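Local coordinates for protein transcription regulator (Lactobacillus plantarum WCFS1, PDB 3CLK) that probably regulates transcription as a LacI-type repressor would, with a periplasmic-binding-protein-like domain expected to sense a small effector and to form the dimer, at residues N118-I121 against Q127-I130; G146-L151 against E161-G166; Q175-F180 against T187-A192. All coordinates share one frame; numbering follows the deposited sequence.

Contact 1: N118-I121 against Q127-I130; sequences NLLI and QIGI
I128 reaches from its strand into the last turn of helix 109-121 and is met there by two side chains, L120 and I121. Its two branches divide the work. The longer one ends in CD1, which lies 3.5 Å from CG1 of I121; the two isoleucines cross at about a right angle, and a methyl of one rests on the middle of the other. The same CD1 is also 3.7 Å from CB of L120. With CG1 of I128 anti to its carbonyl carbon (chi1 -53°), CD1 is carried to this pair, while CG2 on the other arm faces the end of L120, 3.6 Å from L120 CD1, and here the side chains meet at a slant. A beta-branched residue suits this strand position because it offers two separate apolar arms. Leucine suits the helix side, since its side chain also touches I190 on the neighbouring strand and V218 on strand 216-219. The end of helix 109-121 thus packs on strand 128-131, which follows it through a short loop, as in the alternating alpha/beta lobe of periplasmic-binding-protein-like domains. Every touching atom is carbon, so the contact depends on shape and on the exclusion of water and carries little directional preference of its own.

Contact 2: G146-L151 against E161-G166; sequences GYKKAL and EWIKPG
Y147 lays its ring beside I163, with CE2 4.1 Å from CG1 of the isoleucine, and carries its hydroxyl on to W162. There OH comes 3.7 Å from CB of W162 and 4.1 Å from its CE3, arriving at the indole edge near the ring plane while the two side chains cross at about a right angle. The hydroxyl is not left to carbon alone: it hydrogen-bonds to the backbone O of I128, which ties the end of the ring to the strand. Tyrosine suits the place, being long and flat enough to span from helix to sheet, with its hydroxyl at the height of the I128 carbonyl. The torsion chi1 of 159° sets CG anti to the backbone N and sends the ring toward the strand, and L151, one turn on, lays CG over one ring face, 4.2 Å above the plane and offset toward the rim. K148 adds its aliphatic part, the extended chain placing CE 4.0 Å from CD1 of I163. Helix 138-153 is the crossover of a right-handed beta-alpha-beta unit, and this contact packs it on the edge strand 163-164; strand 128-131 lies next in the sheet, lending I130 to both Y147 and I163, while T117 of helix 109-121 touches Y147 and L151.

Contact 3: Q175-F180 against T187-A192; sequences QAMKAF and TGIIAA
I189 is the hub, and its CD1 methyl takes most of the load. CD1 lies 3.7 Å from both CD2 and CE2 of F180, obliquely, by the CD2-CE2 bond of the ring, and 3.9 Å from SE of M177. The other branch contributes less, CG2 standing 4.2 Å from CE2 of F180. Isoleucine suits the place because its long branch reaches both helix residues from a buried strand position. The isoleucine and the phenylalanine run past each other in opposite directions, whereas M177 crosses the isoleucine at about a right angle. M177 is a selenomethionine, its selenium in the place of the natural sulfur; the bend at chi2 (61°) brings that large, polarisable atom round to the methyl. F180 has CG anti to its carbonyl carbon (chi1 -69°), a setting that carries the broad ring down to the strand. Such a helix laid on a parallel strand belongs to the alternating beta-alpha architecture of periplasmic-binding-protein-like domains. Helix 170-180 leads through a short connection into strand 188-191, and in the contact the helix lies back over the strand that follows it. Around these, A131 of strand 128-131 and L186 also pack on F180, and Q203 of helix 194-206 on M177. F180 N bonds to A176 O, fixing the turn that bears the ring, and backbone bonds to S216 and V218 hold I189; on the helix surface K178 NZ donates to Q175 OE1.

The three contacts come in series along the chain, each closing before the next opens, and all lie in the periplasmic-binding-protein-like domain on one mixed sheet. Their strands are neighbours in the order 163-164, 128-131, 188-191. Contacts 1 and 2 have centres about 9 Å apart, and each lies about 11 Å from contact 3. Contacts 1 and 2 pack helices 109-121 and 138-153 on one face, whereas contact 3 packs helix 170-180 on the other. Backbone bonds join the strands: I130 N to W162 O, and G129 N to G188 O. Together they pack helices on both faces of one end of the sheet, forming part of a three-layered alpha-beta-alpha sandwich.

Contact 1: N118-I121 against Q127-I130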
loop_
_atom_site.group_PDB
_atom_site.type_symbol
_atom_site.label_atom_id
_atom_site.label_comp_id
_atom_site.label_asym_id
_atom_site.label_seq_id
_atom_site.Cartn_x
_atom_site.Cartn_y
_atom_site.Cartn_z
ATOM N N ASN B 118 25.530 9.567 2.956
ATOM C CA ASN B 118 26.289 10.698 2.428
ATOM C C ASN B 118 25.398 11.914 2.224
ATOM O O ASN B 118 25.859 13.051 2.334
ATOM C CB ASN B 118 26.975 10.324 1.110
ATOM C CG ASN B 118 28.298 9.617 1.330
ATOM O OD1 ASN B 118 28.834 8.970 0.426
ATOM N ND2 ASN B 118 28.841 9.750 2.536
ATOM N N LEU B 119 24.123 11.680 1.925
ATOM C CA LEU B 119 23.189 12.782 1.726
ATOM C C LEU B 119 23.172 13.649 2.992
ATOM O O LEU B 119 23.171 14.884 2.912
ATOM C CB LEU B 119 21.786 12.241 1.416
ATOM C CG LEU B 119 20.729 13.232 0.905
ATOM C CD1 LEU B 119 19.568 12.473 0.273
ATOM C CD2 LEU B 119 20.245 14.119 2.053
ATOM N N LEU B 120 23.164 13.006 4.158
ATOM C CA LEU B 120 23.165 13.737 5.425
ATOM C C LEU B 120 24.560 14.307 5.706
ATOM O O LEU B 120 24.694 15.449 6.148
ATOM C CB LEU B 120 22.728 12.820 6.581
ATOM C CG LEU B 120 21.268 12.336 6.549
ATOM C CD1 LEU B 120 21.025 11.286 7.634
ATOM C CD2 LEU B 120 20.344 13.520 6.752
ATOM N N ILE B 121 25.597 13.514 5.442
ATOM C CA ILE B 121 26.964 13.970 5.668
ATOM C C ILE B 121 27.239 15.234 4.856
ATOM O O ILE B 121 27.847 16.181 5.357
ATOM C CB ILE B 121 27.999 12.887 5.279
ATOM C CG1 ILE B 121 27.938 11.722 6.273
ATOM C CG2 ILE B 121 29.400 13.489 5.273
ATOM C CD1 ILE B 121 28.715 10.479 5.820
ATOM N N GLN B 127 26.520 12.973 13.360
ATOM C CA GLN B 127 25.921 12.077 14.342
ATOM C C GLN B 127 24.670 11.540 13.652
ATOM O O GLN B 127 23.553 12.014 13.862
ATOM C CB GLN B 127 25.581 12.848 15.618
ATOM C CG GLN B 127 26.826 13.482 16.246
ATOM C CD GLN B 127 26.605 13.935 17.668
ATOM O OE1 GLN B 127 25.957 14.956 17.920
ATOM N NE2 GLN B 127 27.135 13.169 18.615
ATOM N N ILE B 128 24.902 10.536 12.814
ATOM C CA ILE B 128 23.876 9.922 11.984
ATOM C C ILE B 128 23.502 8.507 12.414
ATOM O O ILE B 128 24.364 7.633 12.501
ATOM C CB ILE B 128 24.386 9.874 10.532
ATOM C CG1 ILE B 128 24.846 11.272 10.105
ATOM C CG2 ILE B 128 23.314 9.323 9.605
ATOM C CD1 ILE B 128 25.421 11.334 8.691
ATOM N N GLY B 129 22.216 8.285 12.671
ATOM C CA GLY B 129 21.753 6.969 13.068
ATOM C C GLY B 129 21.024 6.285 11.925
ATOM O O GLY B 129 20.698 6.924 10.923
ATOM N N ILE B 130 20.782 4.983 12.069
ATOM C CA ILE B 130 20.075 4.201 11.056
ATOM C C ILE B 130 19.145 3.246 11.792
ATOM O O ILE B 130 19.563 2.540 12.726
ATOM C CB ILE B 130 21.060 3.437 10.139
ATOM C CG1 ILE B 130 20.285 2.746 9.019
ATOM C CG2 ILE B 130 21.892 2.439 10.952
ATOM C CD1 ILE B 130 21.139 2.398 7.825
#

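Contact 2: G146-L151 against E161-G166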
loop_
_atom_site.group_PDB
_atom_site.type_symbol
_atom_site.label_atom_id
_atom_site.label_comp_id
_atom_site.label_asym_id
_atom_site.label_seq_id
_atom_site.Cartn_x
_atom_site.Cartn_y
_atom_site.Cartn_z
ATOM N N GLY B 146 26.920 -0.226 3.659
ATOM C CA GLY B 146 27.020 1.024 2.922
ATOM C C GLY B 146 27.027 2.206 3.874
ATOM O O GLY B 146 27.746 3.186 3.664
ATOM N N TYR B 147 26.222 2.104 4.928
ATOM C CA TYR B 147 26.117 3.133 5.963
ATOM C C TYR B 147 27.449 3.275 6.693
ATOM O O TYR B 147 27.933 4.393 6.912
ATOM C CB TYR B 147 25.011 2.750 6.958
ATOM C CG TYR B 147 25.077 3.403 8.329
ATOM C CD1 TYR B 147 24.613 4.703 8.541
ATOM C CD2 TYR B 147 25.561 2.690 9.429
ATOM C CE1 TYR B 147 24.622 5.273 9.833
ATOM C CE2 TYR B 147 25.578 3.240 10.699
ATOM C CZ TYR B 147 25.106 4.527 10.903
ATOM O OH TYR B 147 25.110 5.033 12.185
ATOM N N LYS B 148 28.038 2.138 7.070
ATOM C CA LYS B 148 29.315 2.135 7.790
ATOM C C LYS B 148 30.473 2.616 6.921
ATOM O O LYS B 148 31.435 3.185 7.426
ATOM C CB LYS B 148 29.626 0.735 8.337
ATOM C CG LYS B 148 28.736 0.314 9.497
ATOM C CD LYS B 148 29.118 -1.060 10.040
ATOM C CE LYS B 148 28.143 -1.482 11.127
ATOM N NZ LYS B 148 28.484 -2.799 11.738
ATOM N N LYS B 149 30.382 2.373 5.620
ATOM C CA LYS B 149 31.415 2.814 4.693
ATOM C C LYS B 149 31.366 4.341 4.600
ATOM O O LYS B 149 32.396 5.008 4.684
ATOM C CB LYS B 149 31.186 2.204 3.307
ATOM C CG LYS B 149 32.205 2.658 2.258
ATOM C CD LYS B 149 32.137 1.828 0.983
ATOM C CE LYS B 149 30.807 1.981 0.251
ATOM N NZ LYS B 149 30.784 1.209 -1.035
ATOM N N ALA B 150 30.161 4.883 4.438
ATOM C CA ALA B 150 29.972 6.327 4.342
ATOM C C ALA B 150 30.543 7.004 5.575
ATOM O O ALA B 150 31.212 8.036 5.473
ATOM C CB ALA B 150 28.491 6.662 4.198
ATOM N N LEU B 151 30.295 6.413 6.737
ATOM C CA LEU B 151 30.793 6.963 7.992
ATOM C C LEU B 151 32.317 6.925 8.055
ATOM O O LEU B 151 32.958 7.899 8.463
ATOM C CB LEU B 151 30.215 6.191 9.183
ATOM C CG LEU B 151 28.704 6.315 9.413
ATOM C CD1 LEU B 151 28.354 5.746 10.784
ATOM C CD2 LEU B 151 28.281 7.775 9.333
ATOM N N GLU B 161 25.411 2.139 19.111
ATOM C CA GLU B 161 24.229 2.716 19.736
ATOM C C GLU B 161 23.388 3.512 18.741
ATOM O O GLU B 161 22.225 3.817 19.007
ATOM C CB GLU B 161 24.633 3.615 20.907
ATOM C CG GLU B 161 25.429 2.884 21.967
ATOM C CD GLU B 161 24.855 1.509 22.252
ATOM O OE1 GLU B 161 23.714 1.432 22.755
ATOM O OE2 GLU B 161 25.545 0.509 21.956
ATOM N N TRP B 162 23.983 3.842 17.598
ATOM C CA TRP B 162 23.302 4.604 16.553
ATOM C C TRP B 162 22.579 3.675 15.581
ATOM O O TRP B 162 21.925 4.124 14.630
ATOM C CB TRP B 162 24.314 5.454 15.781
ATOM C CG TRP B 162 24.945 6.569 16.580
ATOM C CD1 TRP B 162 24.641 6.945 17.861
ATOM C CD2 TRP B 162 25.949 7.482 16.124
ATOM N NE1 TRP B 162 25.392 8.038 18.225
ATOM C CE2 TRP B 162 26.205 8.390 17.178
ATOM C CE3 TRP B 162 26.659 7.624 14.925
ATOM C CZ2 TRP B 162 27.136 9.427 17.072
ATOM C CZ3 TRP B 162 27.592 8.660 14.816
ATOM C CH2 TRP B 162 27.819 9.546 15.886
ATOM N N ILE B 163 22.700 2.376 15.834
ATOM C CA ILE B 163 22.084 1.365 14.997
ATOM C C ILE B 163 20.974 0.674 15.778
ATOM O O ILE B 163 21.232 0.015 16.796
ATOM C CB ILE B 163 23.143 0.327 14.550
ATOM C CG1 ILE B 163 24.355 1.059 13.961
ATOM C CG2 ILE B 163 22.558 -0.616 13.519
ATOM C CD1 ILE B 163 25.556 0.149 13.666
ATOM N N LYS B 164 19.738 0.857 15.318
ATOM C CA LYS B 164 18.578 0.259 15.960
ATOM C C LYS B 164 17.874 -0.627 14.950
ATOM O O LYS B 164 17.179 -0.142 14.054
ATOM C CB LYS B 164 17.620 1.341 16.457
ATOM C CG LYS B 164 18.222 2.264 17.504
ATOM C CD LYS B 164 18.639 1.500 18.759
ATOM C CE LYS B 164 19.210 2.446 19.804
ATOM N NZ LYS B 164 19.658 1.732 21.029
ATOM N N PRO B 165 18.080 -1.947 15.061
ATOM C CA PRO B 165 17.472 -2.926 14.162
ATOM C C PRO B 165 15.952 -2.943 14.256
ATOM O O PRO B 165 15.364 -2.493 15.240
ATOM C CB PRO B 165 18.090 -4.247 14.623
ATOM C CG PRO B 165 19.438 -3.830 15.101
ATOM C CD PRO B 165 19.111 -2.586 15.898
ATOM N N GLY B 166 15.333 -3.485 13.223
ATOM C CA GLY B 166 13.891 -3.564 13.182
ATOM C C GLY B 166 13.519 -4.465 12.035
ATOM O O GLY B 166 14.347 -5.239 11.547
#

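Contact 3: Q175-F180 against T187-A192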
loop_
_atom_site.group_PDB
_atom_site.type_symbol
_atom_site.label_atom_id
_atom_site.label_comp_id
_atom_site.label_asym_id
_atom_site.label_seq_id
_atom_site.Cartn_x
_atom_site.Cartn_y
_atom_site.Cartn_z
ATOM N N GLN B 175 9.639 2.443 17.558
ATOM C CA GLN B 175 10.425 1.798 18.611
ATOM C C GLN B 175 11.870 2.257 18.610
ATOM O O GLN B 175 12.453 2.500 19.662
ATOM C CB GLN B 175 10.366 0.264 18.480
ATOM C CG GLN B 175 8.955 -0.326 18.688
ATOM C CD GLN B 175 8.291 0.204 19.944
ATOM O OE1 GLN B 175 7.886 1.365 19.998
ATOM N NE2 GLN B 175 8.186 -0.643 20.971
ATOM N N ALA B 176 12.455 2.357 17.425
ATOM C CA ALA B 176 13.830 2.808 17.313
ATOM C C ALA B 176 13.968 4.261 17.790
ATOM O O ALA B 176 14.949 4.605 18.443
ATOM C CB ALA B 176 14.308 2.677 15.865
HETATM N N MSE B 177 12.992 5.115 17.481
HETATM C CA MSE B 177 13.093 6.518 17.908
HETATM C C MSE B 177 13.029 6.591 19.445
HETATM O O MSE B 177 13.698 7.425 20.070
HETATM C CB MSE B 177 11.987 7.364 17.259
HETATM C CG MSE B 177 12.068 8.874 17.549
HETATM SE SE MSE B 177 13.713 9.740 16.916
HETATM C CE MSE B 177 14.547 10.216 18.610
ATOM N N LYS B 178 12.235 5.709 20.054
ATOM C CA LYS B 178 12.129 5.662 21.508
ATOM C C LYS B 178 13.493 5.252 22.052
ATOM O O LYS B 178 13.973 5.813 23.040
ATOM C CB LYS B 178 11.055 4.656 21.940
ATOM C CG LYS B 178 9.638 5.086 21.578
ATOM C CD LYS B 178 8.626 4.005 21.913
ATOM C CE LYS B 178 7.219 4.386 21.452
ATOM N NZ LYS B 178 6.280 3.265 21.731
ATOM N N ALA B 179 14.123 4.287 21.383
ATOM C CA ALA B 179 15.439 3.815 21.768
ATOM C C ALA B 179 16.450 4.970 21.723
ATOM O O ALA B 179 17.214 5.179 22.668
ATOM C CB ALA B 179 15.877 2.691 20.840
ATOM N N PHE B 180 16.457 5.724 20.630
ATOM C CA PHE B 180 17.383 6.849 20.525
ATOM C C PHE B 180 17.134 7.811 21.677
ATOM O O PHE B 180 18.074 8.321 22.287
ATOM C CB PHE B 180 17.211 7.573 19.196
ATOM C CG PHE B 180 17.654 6.774 18.005
ATOM C CD1 PHE B 180 18.873 6.103 18.014
ATOM C CD2 PHE B 180 16.880 6.736 16.851
ATOM C CE1 PHE B 180 19.311 5.407 16.882
ATOM C CE2 PHE B 180 17.306 6.051 15.729
ATOM C CZ PHE B 180 18.527 5.384 15.744
ATOM N N THR B 187 21.450 13.873 14.899
ATOM C CA THR B 187 20.841 14.998 14.207
ATOM C C THR B 187 20.301 14.511 12.873
ATOM O O THR B 187 19.576 15.218 12.197
ATOM C CB THR B 187 21.839 16.115 13.937
ATOM O OG1 THR B 187 22.848 15.638 13.042
ATOM C CG2 THR B 187 22.467 16.585 15.234
ATOM N N GLY B 188 20.663 13.286 12.509
ATOM C CA GLY B 188 20.190 12.709 11.267
ATOM C C GLY B 188 19.909 11.231 11.454
ATOM O O GLY B 188 20.637 10.545 12.174
ATOM N N ILE B 189 18.852 10.741 10.818
ATOM C CA ILE B 189 18.491 9.326 10.905
ATOM C C ILE B 189 18.052 8.795 9.545
ATOM O O ILE B 189 17.285 9.443 8.825
ATOM C CB ILE B 189 17.349 9.100 11.914
ATOM C CG1 ILE B 189 17.816 9.479 13.323
ATOM C CG2 ILE B 189 16.894 7.639 11.886
ATOM C CD1 ILE B 189 16.696 9.441 14.355
ATOM N N ILE B 190 18.575 7.626 9.195
ATOM C CA ILE B 190 18.244 6.965 7.947
ATOM C C ILE B 190 17.214 5.900 8.292
ATOM O O ILE B 190 17.426 5.081 9.195
ATOM C CB ILE B 190 19.487 6.294 7.333
ATOM C CG1 ILE B 190 20.551 7.363 7.047
ATOM C CG2 ILE B 190 19.108 5.544 6.061
ATOM C CD1 ILE B 190 21.792 6.829 6.415
ATOM N N ALA B 191 16.088 5.923 7.592
ATOM C CA ALA B 191 15.029 4.953 7.850
ATOM C C ALA B 191 15.125 3.797 6.871
ATOM O O ALA B 191 15.365 3.999 5.682
ATOM C CB ALA B 191 13.660 5.625 7.752
ATOM N N ALA B 192 14.928 2.588 7.388
ATOM C CA ALA B 192 15.002 1.372 6.584
ATOM C C ALA B 192 13.962 1.315 5.477
ATOM O O ALA B 192 14.141 0.602 4.498
ATOM C CB ALA B 192 14.855 0.136 7.499
#